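Local atomic coordinates of putative rubredoxin reductase (Rhodopseudomonas palustris, PDB entry 3FG2), a protein that probably passes electrons from NADH through its bound FAD to a ferredoxin that serves the cytochrome P450 CYP199A2. Residues Val80-Glu85 against Val243-Ala248; Arg87-Ala92 against Gly100-Ala105; Leu104-Arg109 against Ala255-Asp260; Gln262-Thr265 against Ile270-Ile273. All blocks are in the same frame, centred on the assembly; numbering follows the deposited sequence.

Overall arrangement
The four contacts illustrate how one FAD-binding domain is assembled from layers. Interactions 1 and 2, with centres about 9 Å apart, share the three-stranded antiparallel sheet, in which strands 79-83 and 88-91 are neighbours. Interaction 2 runs into interaction 3 through the shared Leu104 and Ala105, Leu104 making its contact in interaction 3. Interaction 4 lies about 9 Å from interaction 3, centre to centre, on strand 270-272, which pairs with strand 101-104 in the parallel sheet; Leu104 N to Ser271 O, at 2.6 Å, is a probable hydrogen bond there. FAD touches the Thr106 loop of interaction 3 and Ile245 of interaction 1, whereas the side chain of Ile273, in interaction 4, is about 6 Å from it.

Interaction 1. Residues Val80-Glu85 against Val243-Ala248; sequences VSIDRE and VEIAAA
Ile245 carries this contact, leaning from the first turn of helix 244-248 onto Val80 and Ile82 in strand 79-83, an outer strand of the three-stranded antiparallel sheet in the FAD-binding domain. The short axes come within 7.5 Å of each other and run at 35°, so the helix lies along the strand at a shallow angle.

The apolar contacts are made by both branches of the isoleucine. Its CG2 methyl sits against Ile82, 3.9 Å from Ile82 CG1 and 4.0 Å from Ile82 CD1, and the two side chains cross at about a right angle. The other branch starts beside the backbone N of Ile245 (chi1 -64°), which carries its CD1 to 3.7 Å from Val80 CA. CG1 and CD1 thus lie on the backbone of Val80, whose CB points away from the helix, while CG2 meets Ile82 and also reaches the backbone at Val80 O. A classic beta bulge, in which Val80 and Ser81 both face Leu90, interrupts the regular strand at this place. Ile245 also touches FAD, and its side chain is about 4 Å from that of Met79, so this packing borders the cofactor pocket.

Polar links lie at the margins. Just past the strand, Arg84 donates to Ala249 O, directly after the helix, and forms a salt bridge with Asp267, while Glu244 forms a salt bridge with Arg109. Between the segments themselves, the polar atom met is Val80 O, which lies 3.7 Å from Ile245 CG1.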
loop_
_atom_site.group_PDB
_atom_site.type_symbol
_atom_site.label_atom_id
_atom_site.label_comp_id
_atom_site.label_asym_id
_atom_site.label_seq_id
_atom_site.Cartn_x
_atom_site.Cartn_y
_atom_site.Cartn_z
ATOM N N VAL A 80 -14.308 0.050 -18.347
ATOM C CA VAL A 80 -14.850 -1.295 -18.223
ATOM C C VAL A 80 -14.306 -2.232 -19.294
ATOM O O VAL A 80 -14.329 -3.451 -19.131
ATOM C CB VAL A 80 -16.382 -1.278 -18.335
ATOM C CG1 VAL A 80 -16.978 -0.502 -17.171
ATOM C CG2 VAL A 80 -16.796 -0.638 -19.651
ATOM N N SER A 81 -13.811 -1.656 -20.385
ATOM C CA SER A 81 -13.281 -2.442 -21.490
ATOM C C SER A 81 -12.199 -1.695 -22.263
ATOM O O SER A 81 -12.157 -0.467 -22.262
ATOM C CB SER A 81 -14.419 -2.814 -22.444
ATOM O OG SER A 81 -13.927 -3.490 -23.588
ATOM N N ILE A 82 -11.328 -2.443 -22.927
ATOM C CA ILE A 82 -10.260 -1.842 -23.713
ATOM C C ILE A 82 -10.199 -2.411 -25.133
ATOM O O ILE A 82 -10.027 -3.621 -25.320
ATOM C CB ILE A 82 -8.887 -2.068 -23.062
ATOM C CG1 ILE A 82 -8.860 -1.445 -21.668
ATOM C CG2 ILE A 82 -7.798 -1.465 -23.941
ATOM C CD1 ILE A 82 -7.596 -1.744 -20.912
ATOM N N ASP A 83 -10.342 -1.535 -26.127
ATOM C CA ASP A 83 -10.282 -1.953 -27.526
ATOM C C ASP A 83 -8.877 -1.650 -28.018
ATOM O O ASP A 83 -8.622 -0.582 -28.570
ATOM C CB ASP A 83 -11.295 -1.176 -28.372
ATOM C CG ASP A 83 -11.372 -1.685 -29.808
ATOM O OD1 ASP A 83 -10.448 -2.407 -30.246
ATOM O OD2 ASP A 83 -12.357 -1.352 -30.502
ATOM N N ARG A 84 -7.966 -2.588 -27.802
ATOM C CA ARG A 84 -6.583 -2.399 -28.205
ATOM C C ARG A 84 -6.441 -2.125 -29.694
ATOM O O ARG A 84 -5.717 -1.211 -30.088
ATOM C CB ARG A 84 -5.754 -3.623 -27.823
ATOM C CG ARG A 84 -5.618 -3.836 -26.329
ATOM C CD ARG A 84 -5.029 -5.207 -26.037
ATOM N NE ARG A 84 -3.708 -5.380 -26.629
ATOM C CZ ARG A 84 -3.094 -6.551 -26.746
ATOM N NH1 ARG A 84 -3.687 -7.654 -26.311
ATOM N NH2 ARG A 84 -1.886 -6.617 -27.288
ATOM N N GLU A 85 -7.131 -2.909 -30.518
ATOM C CA GLU A 85 -7.047 -2.732 -31.964
ATOM C C GLU A 85 -7.502 -1.337 -32.387
ATOM O O GLU A 85 -6.841 -0.676 -33.184
ATOM C CB GLU A 85 -7.880 -3.796 -32.684
ATOM C CG GLU A 85 -7.814 -3.705 -34.208
ATOM C CD GLU A 85 -8.659 -4.764 -34.911
ATOM O OE1 GLU A 85 -9.861 -4.891 -34.582
ATOM O OE2 GLU A 85 -8.124 -5.466 -35.801
ATOM N N VAL A 243 -6.612 -6.512 -12.298
ATOM C CA VAL A 243 -6.081 -6.861 -13.612
ATOM C C VAL A 243 -7.147 -7.348 -14.588
ATOM O O VAL A 243 -6.900 -7.413 -15.792
ATOM C CB VAL A 243 -5.033 -7.986 -13.505
ATOM C CG1 VAL A 243 -3.982 -7.635 -12.462
ATOM C CG2 VAL A 243 -5.717 -9.289 -13.149
ATOM N N GLU A 244 -8.319 -7.699 -14.068
ATOM C CA GLU A 244 -9.411 -8.228 -14.883
ATOM C C GLU A 244 -9.583 -7.607 -16.273
ATOM O O GLU A 244 -9.419 -8.291 -17.286
ATOM C CB GLU A 244 -10.732 -8.135 -14.115
ATOM C CG GLU A 244 -10.861 -9.112 -12.948
ATOM C CD GLU A 244 -9.779 -8.940 -11.883
ATOM O OE1 GLU A 244 -9.403 -7.785 -11.583
ATOM O OE2 GLU A 244 -9.318 -9.964 -11.332
ATOM N N ILE A 245 -9.915 -6.321 -16.323
ATOM C CA ILE A 245 -10.112 -5.638 -17.596
ATOM C C ILE A 245 -8.937 -5.802 -18.563
ATOM O O ILE A 245 -9.138 -6.076 -19.744
ATOM C CB ILE A 245 -10.387 -4.147 -17.370
ATOM C CG1 ILE A 245 -11.698 -3.987 -16.593
ATOM C CG2 ILE A 245 -10.466 -3.420 -18.704
ATOM C CD1 ILE A 245 -12.003 -2.569 -16.161
ATOM N N ALA A 246 -7.716 -5.645 -18.063
ATOM C CA ALA A 246 -6.529 -5.787 -18.898
ATOM C C ALA A 246 -6.402 -7.215 -19.436
ATOM O O ALA A 246 -6.003 -7.433 -20.586
ATOM C CB ALA A 246 -5.288 -5.418 -18.097
ATOM N N ALA A 247 -6.738 -8.187 -18.594
ATOM C CA ALA A 247 -6.671 -9.596 -18.973
ATOM C C ALA A 247 -7.761 -9.893 -19.996
ATOM O O ALA A 247 -7.588 -10.722 -20.891
ATOM C CB ALA A 247 -6.856 -10.480 -17.739
ATOM N N ALA A 248 -8.888 -9.205 -19.851
ATOM C CA ALA A 248 -10.005 -9.379 -20.759
ATOM C C ALA A 248 -9.595 -8.921 -22.160
ATOM O O ALA A 248 -10.124 -9.404 -23.163
ATOM C CB ALA A 248 -11.202 -8.574 -20.264
#

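Interaction 2. Residues Arg87-Ala92 against Gly100-Ala105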
loop_
_atom_site.group_PDB
_atom_site.type_symbol
_atom_site.label_atom_id
_atom_site.label_comp_id
_atom_site.label_asym_id
_atom_site.label_seq_id
_atom_site.Cartn_x
_atom_site.Cartn_y
_atom_site.Cartn_z
ATOM N N ARG A 87 -7.673 1.116 -30.398
ATOM C CA ARG A 87 -7.049 2.023 -29.441
ATOM C C ARG A 87 -8.077 2.943 -28.804
ATOM O O ARG A 87 -7.880 4.154 -28.707
ATOM C CB ARG A 87 -5.948 2.832 -30.128
ATOM C CG ARG A 87 -4.776 1.964 -30.576
ATOM C CD ARG A 87 -3.795 2.720 -31.457
ATOM N NE ARG A 87 -3.198 3.863 -30.774
ATOM C CZ ARG A 87 -2.230 4.612 -31.291
ATOM N NH1 ARG A 87 -1.752 4.337 -32.498
ATOM N NH2 ARG A 87 -1.737 5.633 -30.604
ATOM N N LYS A 88 -9.179 2.342 -28.366
ATOM C CA LYS A 88 -10.263 3.076 -27.732
ATOM C C LYS A 88 -10.524 2.535 -26.332
ATOM O O LYS A 88 -10.443 1.328 -26.087
ATOM C CB LYS A 88 -11.533 2.970 -28.578
ATOM C CG LYS A 88 -11.464 3.735 -29.891
ATOM C CD LYS A 88 -12.416 3.152 -30.931
ATOM C CE LYS A 88 -13.859 3.128 -30.447
ATOM N NZ LYS A 88 -14.760 2.491 -31.454
ATOM N N LEU A 89 -10.832 3.453 -25.422
ATOM C CA LEU A 89 -11.102 3.137 -24.029
ATOM C C LEU A 89 -12.613 3.218 -23.840
ATOM O O LEU A 89 -13.220 4.270 -24.033
ATOM C CB LEU A 89 -10.382 4.153 -23.128
ATOM C CG LEU A 89 -10.124 3.895 -21.638
ATOM C CD1 LEU A 89 -11.431 3.822 -20.881
ATOM C CD2 LEU A 89 -9.331 2.615 -21.477
ATOM N N LEU A 90 -13.206 2.091 -23.469
ATOM C CA LEU A 90 -14.645 1.987 -23.268
ATOM C C LEU A 90 -15.016 2.220 -21.802
ATOM O O LEU A 90 -14.734 1.384 -20.948
ATOM C CB LEU A 90 -15.094 0.594 -23.716
ATOM C CG LEU A 90 -16.548 0.318 -24.103
ATOM C CD1 LEU A 90 -16.607 -1.040 -24.797
ATOM C CD2 LEU A 90 -17.460 0.351 -22.880
ATOM N N LEU A 91 -15.644 3.355 -21.513
ATOM C CA LEU A 91 -16.043 3.669 -20.143
ATOM C C LEU A 91 -17.356 2.980 -19.795
ATOM O O LEU A 91 -17.968 2.326 -20.640
ATOM C CB LEU A 91 -16.214 5.182 -19.956
ATOM C CG LEU A 91 -15.046 6.133 -20.215
ATOM C CD1 LEU A 91 -15.449 7.530 -19.755
ATOM C CD2 LEU A 91 -13.811 5.669 -19.469
ATOM N N ALA A 92 -17.791 3.142 -18.547
ATOM C CA ALA A 92 -19.032 2.535 -18.078
ATOM C C ALA A 92 -20.234 3.426 -18.374
ATOM O O ALA A 92 -21.361 2.945 -18.471
ATOM C CB ALA A 92 -18.942 2.263 -16.584
ATOM N N GLY A 100 -3.712 7.718 -27.448
ATOM C CA GLY A 100 -2.440 7.560 -28.125
ATOM C C GLY A 100 -1.711 6.518 -27.299
ATOM O O GLY A 100 -1.185 5.530 -27.820
ATOM N N HIS A 101 -1.693 6.749 -25.989
ATOM C CA HIS A 101 -1.072 5.829 -25.047
ATOM C C HIS A 101 -1.989 5.697 -23.834
ATOM O O HIS A 101 -2.533 6.692 -23.336
ATOM C CB HIS A 101 0.311 6.329 -24.618
ATOM C CG HIS A 101 1.184 5.252 -24.050
ATOM N ND1 HIS A 101 1.024 4.757 -22.774
ATOM C CD2 HIS A 101 2.179 4.523 -24.611
ATOM C CE1 HIS A 101 1.878 3.769 -22.575
ATOM N NE2 HIS A 101 2.589 3.605 -23.674
ATOM N N LEU A 102 -2.171 4.461 -23.382
ATOM C CA LEU A 102 -3.028 4.157 -22.237
ATOM C C LEU A 102 -2.212 3.771 -21.004
ATOM O O LEU A 102 -1.360 2.881 -21.064
ATOM C CB LEU A 102 -3.989 3.013 -22.591
ATOM C CG LEU A 102 -4.857 2.445 -21.464
ATOM C CD1 LEU A 102 -5.710 3.550 -20.868
ATOM C CD2 LEU A 102 -5.737 1.318 -22.005
ATOM N N VAL A 103 -2.478 4.445 -19.891
ATOM C CA VAL A 103 -1.782 4.165 -18.639
ATOM C C VAL A 103 -2.741 3.523 -17.634
ATOM O O VAL A 103 -3.738 4.129 -17.232
ATOM C CB VAL A 103 -1.194 5.460 -18.021
ATOM C CG1 VAL A 103 -0.669 5.185 -16.621
ATOM C CG2 VAL A 103 -0.071 5.992 -18.898
ATOM N N LEU A 104 -2.440 2.289 -17.239
ATOM C CA LEU A 104 -3.267 1.567 -16.272
ATOM C C LEU A 104 -2.714 1.765 -14.867
ATOM O O LEU A 104 -1.580 1.381 -14.575
ATOM C CB LEU A 104 -3.304 0.073 -16.601
ATOM C CG LEU A 104 -3.916 -0.253 -17.965
ATOM C CD1 LEU A 104 -3.903 -1.755 -18.205
ATOM C CD2 LEU A 104 -5.345 0.299 -18.014
ATOM N N ALA A 105 -3.524 2.387 -14.014
ATOM C CA ALA A 105 -3.152 2.657 -12.629
ATOM C C ALA A 105 -4.395 2.369 -11.797
ATOM O O ALA A 105 -4.853 3.205 -11.018
ATOM C CB ALA A 105 -2.735 4.111 -12.477
#
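Arg87 reaches across from the turn before strand 88-91 to the backbone of Gly100, just ahead of strand 101-104. With Lys88 it faces Asp83 in a G1 beta bulge, and its backbone takes the positive phi expected of that position (44°). The side chain leaves beside its own backbone N and then bends at chi3 (61°), which brings the guanidinium to the start of strand 101-104. NH2 of Arg87 makes a weak hydrogen bond to Gly100 O, 2.8 Å long but strongly bent, with the acceptor lying obliquely to the guanidinium. Gly100 CA comes in at the edge of the same group, in its plane, 3.2 Å from Arg87 NH2. NE adds a weak bond to Tyr99 O, so two successive carbonyls each receive a weak bond from the group. With a leucine here, Gly100 O and Tyr99 O would probably each lose a weak side-chain donor, with the backbone bond to Tyr99 remaining.

Two residues on, Leu89 points toward the parallel sheet. Its CG stands anti to the backbone N (chi1 -162°), and CD2 rests against both methyls of Leu102, 3.8 Å from Leu102 CD1 and 3.9 Å from Leu102 CD2. The side chains cross at about a right angle, bridging an 8.3 Å separation of Leu89 CA from Leu102 CA. Met79 and Leu5 also touch Leu89, extending the interior between the antiparallel and parallel sheets of the FAD-binding domain. The chemistry is divided: weak polar bonds at the partly exposed end, methyl packing in the buried part, where the segments meet through side chains alone.

Interaction 3. Residues Leu104-Arg109 against Ala255-Asp260; sequences LATGAR and AGIIVD. With FAD (flavin-adenine dinucleotide), chain B.
Behind the loop that cradles the FAD adenosine and diphosphate, Leu104 of strand 101-104 meets Ile257 of strand 257-259. Leu104 CD1 and Ile257 CD1 lie 3.7 Å apart, and the same Ile257 methyl is 4.1 Å from Leu104 CB. The two side chains cross at about a right angle. Ile257 sends CG1 anti to its carbonyl carbon (chi1 -51°) and then runs on extended, delivering CD1 as the atom that touches.

Ala105-Thr106-Gly107 follows at once, the ATG motif of the glutathione reductase-like flavoproteins, which turns the chain from the parallel sheet into the linker strand 108-110. Thr106 stands between packing and cofactor. Its OG1 is 4.4 Å from Ile257 CD1, whereas its CB and CG2 are each 3.6 Å from N7A of the adenine. The carbonyl, Thr106 O, lies 3.1 Å from FAD C8A and also accepts a hydrogen bond from Asn242 ND2. Gly107 adopts a positive phi (58°), and its CA passes 3.6 Å from O3P, the oxygen bridging the two phosphates; a CB on this residue would collide with that atom.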
loop_
_atom_site.group_PDB
_atom_site.type_symbol
_atom_site.label_atom_id
_atom_site.label_comp_id
_atom_site.label_asym_id
_atom_site.label_seq_id
_atom_site.Cartn_x
_atom_site.Cartn_y
_atom_site.Cartn_z
ATOM N N LEU A 104 -2.440 2.289 -17.239
ATOM C CA LEU A 104 -3.267 1.567 -16.272
ATOM C C LEU A 104 -2.714 1.765 -14.867
ATOM O O LEU A 104 -1.580 1.381 -14.575
ATOM C CB LEU A 104 -3.304 0.073 -16.601
ATOM C CG LEU A 104 -3.916 -0.253 -17.965
ATOM C CD1 LEU A 104 -3.903 -1.755 -18.205
ATOM C CD2 LEU A 104 -5.345 0.299 -18.014
ATOM N N ALA A 105 -3.524 2.387 -14.014
ATOM C CA ALA A 105 -3.152 2.657 -12.629
ATOM C C ALA A 105 -4.395 2.369 -11.797
ATOM O O ALA A 105 -4.853 3.205 -11.018
ATOM C CB ALA A 105 -2.735 4.111 -12.477
ATOM N N THR A 106 -4.919 1.162 -11.987
ATOM C CA THR A 106 -6.131 0.690 -11.333
ATOM C C THR A 106 -5.941 0.202 -9.906
ATOM O O THR A 106 -6.914 -0.140 -9.235
ATOM C CB THR A 106 -6.758 -0.452 -12.152
ATOM O OG1 THR A 106 -5.770 -1.464 -12.391
ATOM C CG2 THR A 106 -7.262 0.068 -13.489
ATOM N N GLY A 107 -4.693 0.161 -9.451
ATOM C CA GLY A 107 -4.417 -0.284 -8.100
ATOM C C GLY A 107 -4.923 -1.686 -7.809
ATOM O O GLY A 107 -4.965 -2.545 -8.695
ATOM N N ALA A 108 -5.307 -1.907 -6.555
ATOM C CA ALA A 108 -5.814 -3.201 -6.110
ATOM C C ALA A 108 -7.014 -3.012 -5.181
ATOM O O ALA A 108 -7.151 -1.968 -4.544
ATOM C CB ALA A 108 -4.713 -3.964 -5.397
ATOM N N ARG A 109 -7.873 -4.028 -5.111
ATOM C CA ARG A 109 -9.074 -3.980 -4.282
ATOM C C ARG A 109 -9.029 -4.937 -3.095
ATOM O O ARG A 109 -8.168 -5.813 -3.020
ATOM C CB ARG A 109 -10.303 -4.309 -5.133
ATOM C CG ARG A 109 -10.284 -5.705 -5.784
ATOM C CD ARG A 109 -11.563 -5.943 -6.595
ATOM N NE ARG A 109 -11.585 -7.243 -7.268
ATOM C CZ ARG A 109 -10.822 -7.570 -8.310
ATOM N NH1 ARG A 109 -9.967 -6.692 -8.815
ATOM N NH2 ARG A 109 -10.916 -8.780 -8.850
ATOM N N ALA A 255 -0.325 -12.071 -10.792
ATOM C CA ALA A 255 -0.595 -11.323 -9.571
ATOM C C ALA A 255 -0.242 -9.866 -9.900
ATOM O O ALA A 255 0.651 -9.275 -9.297
ATOM C CB ALA A 255 0.275 -11.837 -8.437
ATOM N N GLY A 256 -0.950 -9.312 -10.880
ATOM C CA GLY A 256 -0.724 -7.951 -11.327
ATOM C C GLY A 256 -0.673 -7.938 -12.846
ATOM O O GLY A 256 -0.642 -9.000 -13.477
ATOM N N ILE A 257 -0.690 -6.747 -13.440
ATOM C CA ILE A 257 -0.622 -6.616 -14.895
ATOM C C ILE A 257 0.856 -6.656 -15.278
ATOM O O ILE A 257 1.635 -5.802 -14.861
ATOM C CB ILE A 257 -1.232 -5.277 -15.367
ATOM C CG1 ILE A 257 -2.620 -5.094 -14.754
ATOM C CG2 ILE A 257 -1.325 -5.247 -16.897
ATOM C CD1 ILE A 257 -3.287 -3.780 -15.124
ATOM N N ILE A 258 1.239 -7.647 -16.076
ATOM C CA ILE A 258 2.633 -7.806 -16.473
ATOM C C ILE A 258 3.171 -6.716 -17.393
ATOM O O ILE A 258 2.545 -6.353 -18.388
ATOM C CB ILE A 258 2.864 -9.191 -17.122
ATOM C CG1 ILE A 258 2.654 -10.290 -16.071
ATOM C CG2 ILE A 258 4.277 -9.286 -17.681
ATOM C CD1 ILE A 258 2.628 -11.701 -16.644
ATOM N N VAL A 259 4.345 -6.200 -17.026
ATOM C CA VAL A 259 5.025 -5.147 -17.775
ATOM C C VAL A 259 6.542 -5.381 -17.730
ATOM O O VAL A 259 7.042 -6.037 -16.816
ATOM C CB VAL A 259 4.694 -3.743 -17.187
ATOM C CG1 VAL A 259 3.200 -3.464 -17.299
ATOM C CG2 VAL A 259 5.128 -3.669 -15.733
ATOM N N ASP A 260 7.269 -4.858 -18.718
ATOM C CA ASP A 260 8.722 -5.032 -18.760
ATOM C C ASP A 260 9.468 -3.969 -17.949
ATOM O O ASP A 260 8.862 -3.255 -17.155
ATOM C CB ASP A 260 9.233 -5.030 -20.211
ATOM C CG ASP A 260 8.913 -3.742 -20.958
ATOM O OD1 ASP A 260 8.617 -2.711 -20.307
ATOM O OD2 ASP A 260 8.972 -3.765 -22.210
HETATM P PA FAD B . -4.576 3.414 -5.581
HETATM O O1A FAD B . -5.333 2.321 -4.918
HETATM O O2A FAD B . -4.201 4.522 -4.898
HETATM O O5B FAD B . -5.656 3.931 -6.546
HETATM C C5B FAD B . -6.349 3.106 -7.536
HETATM C C4B FAD B . -7.516 3.994 -8.019
HETATM O O4B FAD B . -7.978 3.438 -9.308
HETATM C C3B FAD B . -8.758 4.017 -7.109
HETATM O O3B FAD B . -9.298 5.270 -6.825
HETATM C C2B FAD B . -9.661 3.029 -7.793
HETATM O O2B FAD B . -11.000 3.149 -7.425
HETATM C C1B FAD B . -9.440 3.400 -9.229
HETATM N N9A FAD B . -9.801 2.409 -10.245
HETATM C C8A FAD B . -9.671 1.046 -10.155
HETATM N N7A FAD B . -10.094 0.413 -11.242
HETATM C C5A FAD B . -10.521 1.398 -12.085
HETATM C C6A FAD B . -11.104 1.349 -13.444
HETATM N N6A FAD B . -11.324 0.244 -14.118
HETATM N N1A FAD B . -11.415 2.581 -13.985
HETATM C C2A FAD B . -11.201 3.762 -13.316
HETATM N N3A FAD B . -10.675 3.893 -12.075
HETATM C C4A FAD B . -10.349 2.680 -11.497
HETATM N N1 FAD B . 1.892 3.070 1.436
HETATM C C2 FAD B . 2.959 3.617 2.017
HETATM O O2 FAD B . 4.017 3.655 1.465
HETATM N N3 FAD B . 2.899 4.193 3.329
HETATM C C4 FAD B . 1.722 4.213 4.057
HETATM O O4 FAD B . 1.708 4.717 5.165
HETATM C C4X FAD B . 0.545 3.620 3.429
HETATM N N5 FAD B . -0.638 3.618 4.089
HETATM C C5X FAD B . -1.737 3.057 3.463
HETATM C C6 FAD B . -2.975 3.077 4.166
HETATM C C7 FAD B . -4.127 2.548 3.621
HETATM C C7M FAD B . -5.420 2.594 4.411
HETATM C C8 FAD B . -4.089 1.945 2.283
HETATM C C8M FAD B . -5.313 1.349 1.622
HETATM C C9 FAD B . -2.868 1.916 1.579
HETATM C C9A FAD B . -1.696 2.467 2.153
HETATM N N10 FAD B . -0.405 2.485 1.477
HETATM C C10 FAD B . 0.688 3.043 2.077
HETATM C "C1'" FAD B . -0.342 1.888 0.119
HETATM C "C2'" FAD B . -0.598 2.979 -0.966
HETATM O "O2'" FAD B . -1.832 3.601 -0.684
HETATM C "C3'" FAD B . -0.615 2.294 -2.318
HETATM O "O3'" FAD B . 0.655 1.703 -2.569
HETATM C "C4'" FAD B . -0.928 3.308 -3.405
HETATM O "O4'" FAD B . -2.217 3.930 -3.163
HETATM C "C5'" FAD B . -0.946 2.594 -4.734
HETATM O "O5'" FAD B . -1.316 3.669 -5.830
HETATM P P FAD B . -2.140 3.256 -7.017
HETATM O O1P FAD B . -2.227 4.585 -7.819
HETATM O O2P FAD B . -1.623 2.172 -7.725
HETATM O O3P FAD B . -3.482 2.852 -6.590
#

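Interaction 4. Residues Gln262-Thr265 against Ile270-Ile273; sequences QLLT and ISAI
Thr265 and Leu263 bind the loop 262-265 to strand 270-272 by backbone hydrogen bonds. Thr265 N donates to Ile270 O over 3.0 Å, nearly straight at the hydrogen (168°) and almost in line with the carbonyl. Ala272 N returns a bond to Leu263 O at 3.2 Å. Ile270 O takes a second donor, Thr265 OG1 at 2.9 Å, tilted 33° from the carbonyl plane, and OG1 is itself bonded to Asp267 N. Thr265 OG1 stands between its own backbone N and carbonyl carbon (chi1 64°), which lets the hydroxyl reach the same oxygen as the amide. A valine in place of Thr265 is likely to leave Ile270 O with one grip instead of two and Asp267 N without its mate.

These bonds flank Leu264 and Ser271, a non-hydrogen-bonded antiparallel pair whose CA atoms are 4.4 Å apart. The single bridge thus folds the loop back along an outer strand of the Rossmann-type parallel sheet, whose other neighbour is strand 101-104.

Apolar contacts are spread along the bridge. CG2 of Thr265 lies 3.9 Å from Ile270 CG2, and the Leu263 and Ile273 side chains cross at about a right angle, with Leu263 CD1 4.2 Å from Ile273 CG2. Beside these, Leu264 CD2 lies 3.3 Å from a polar atom, Ser271 OG, a hydroxyl that is hydrogen-bonded to Arg306 in helix 293-306.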
loop_
_atom_site.group_PDB
_atom_site.type_symbol
_atom_site.label_atom_id
_atom_site.label_comp_id
_atom_site.label_asym_id
_atom_site.label_seq_id
_atom_site.Cartn_x
_atom_site.Cartn_y
_atom_site.Cartn_z
ATOM N N GLN A 262 10.446 -1.154 -18.647
ATOM C CA GLN A 262 9.959 0.198 -18.848
ATOM C C GLN A 262 8.493 0.367 -18.498
ATOM O O GLN A 262 7.875 1.376 -18.847
ATOM C CB GLN A 262 10.232 0.636 -20.287
ATOM C CG GLN A 262 11.686 1.035 -20.514
ATOM C CD GLN A 262 12.038 1.171 -21.983
ATOM O OE1 GLN A 262 11.253 1.693 -22.779
ATOM N NE2 GLN A 262 13.231 0.714 -22.348
ATOM N N LEU A 263 7.948 -0.625 -17.799
ATOM C CA LEU A 263 6.558 -0.610 -17.357
ATOM C C LEU A 263 5.569 -0.625 -18.518
ATOM O O LEU A 263 4.478 -0.055 -18.437
ATOM C CB LEU A 263 6.323 0.606 -16.448
ATOM C CG LEU A 263 7.437 0.759 -15.396
ATOM C CD1 LEU A 263 7.211 1.991 -14.534
ATOM C CD2 LEU A 263 7.482 -0.492 -14.543
ATOM N N LEU A 264 5.965 -1.296 -19.598
ATOM C CA LEU A 264 5.135 -1.429 -20.788
ATOM C C LEU A 264 4.581 -2.841 -20.880
ATOM O O LEU A 264 5.295 -3.811 -20.614
ATOM C CB LEU A 264 5.957 -1.144 -22.050
ATOM C CG LEU A 264 6.198 0.317 -22.429
ATOM C CD1 LEU A 264 7.311 0.412 -23.469
ATOM C CD2 LEU A 264 4.901 0.916 -22.961
ATOM N N THR A 265 3.307 -2.952 -21.249
ATOM C CA THR A 265 2.682 -4.261 -21.409
ATOM C C THR A 265 3.150 -4.808 -22.751
ATOM O O THR A 265 3.998 -4.205 -23.410
ATOM C CB THR A 265 1.154 -4.168 -21.459
ATOM O OG1 THR A 265 0.766 -3.431 -22.628
ATOM C CG2 THR A 265 0.612 -3.479 -20.200
ATOM N N ILE A 270 0.221 0.949 -24.214
ATOM C CA ILE A 270 -0.379 0.615 -22.926
ATOM C C ILE A 270 0.633 0.282 -21.828
ATOM O O ILE A 270 1.371 -0.712 -21.910
ATOM C CB ILE A 270 -1.364 -0.569 -23.051
ATOM C CG1 ILE A 270 -2.492 -0.209 -24.019
ATOM C CG2 ILE A 270 -1.962 -0.896 -21.682
ATOM C CD1 ILE A 270 -3.603 -1.248 -24.100
ATOM N N SER A 271 0.653 1.115 -20.793
ATOM C CA SER A 271 1.546 0.916 -19.652
ATOM C C SER A 271 0.742 0.620 -18.393
ATOM O O SER A 271 -0.452 0.925 -18.318
ATOM C CB SER A 271 2.391 2.169 -19.402
ATOM O OG SER A 271 3.341 2.360 -20.427
ATOM N N ALA A 272 1.402 0.028 -17.405
ATOM C CA ALA A 272 0.761 -0.274 -16.124
ATOM C C ALA A 272 1.703 0.198 -15.022
ATOM O O ALA A 272 2.901 -0.078 -15.069
ATOM C CB ALA A 272 0.502 -1.767 -15.995
ATOM N N ILE A 273 1.162 0.914 -14.041
ATOM C CA ILE A 273 1.965 1.434 -12.941
ATOM C C ILE A 273 1.246 1.316 -11.594
ATOM O O ILE A 273 0.010 1.265 -11.532
ATOM C CB ILE A 273 2.294 2.931 -13.149
ATOM C CG1 ILE A 273 0.993 3.726 -13.280
ATOM C CG2 ILE A 273 3.169 3.118 -14.377
ATOM C CD1 ILE A 273 1.195 5.213 -13.356
#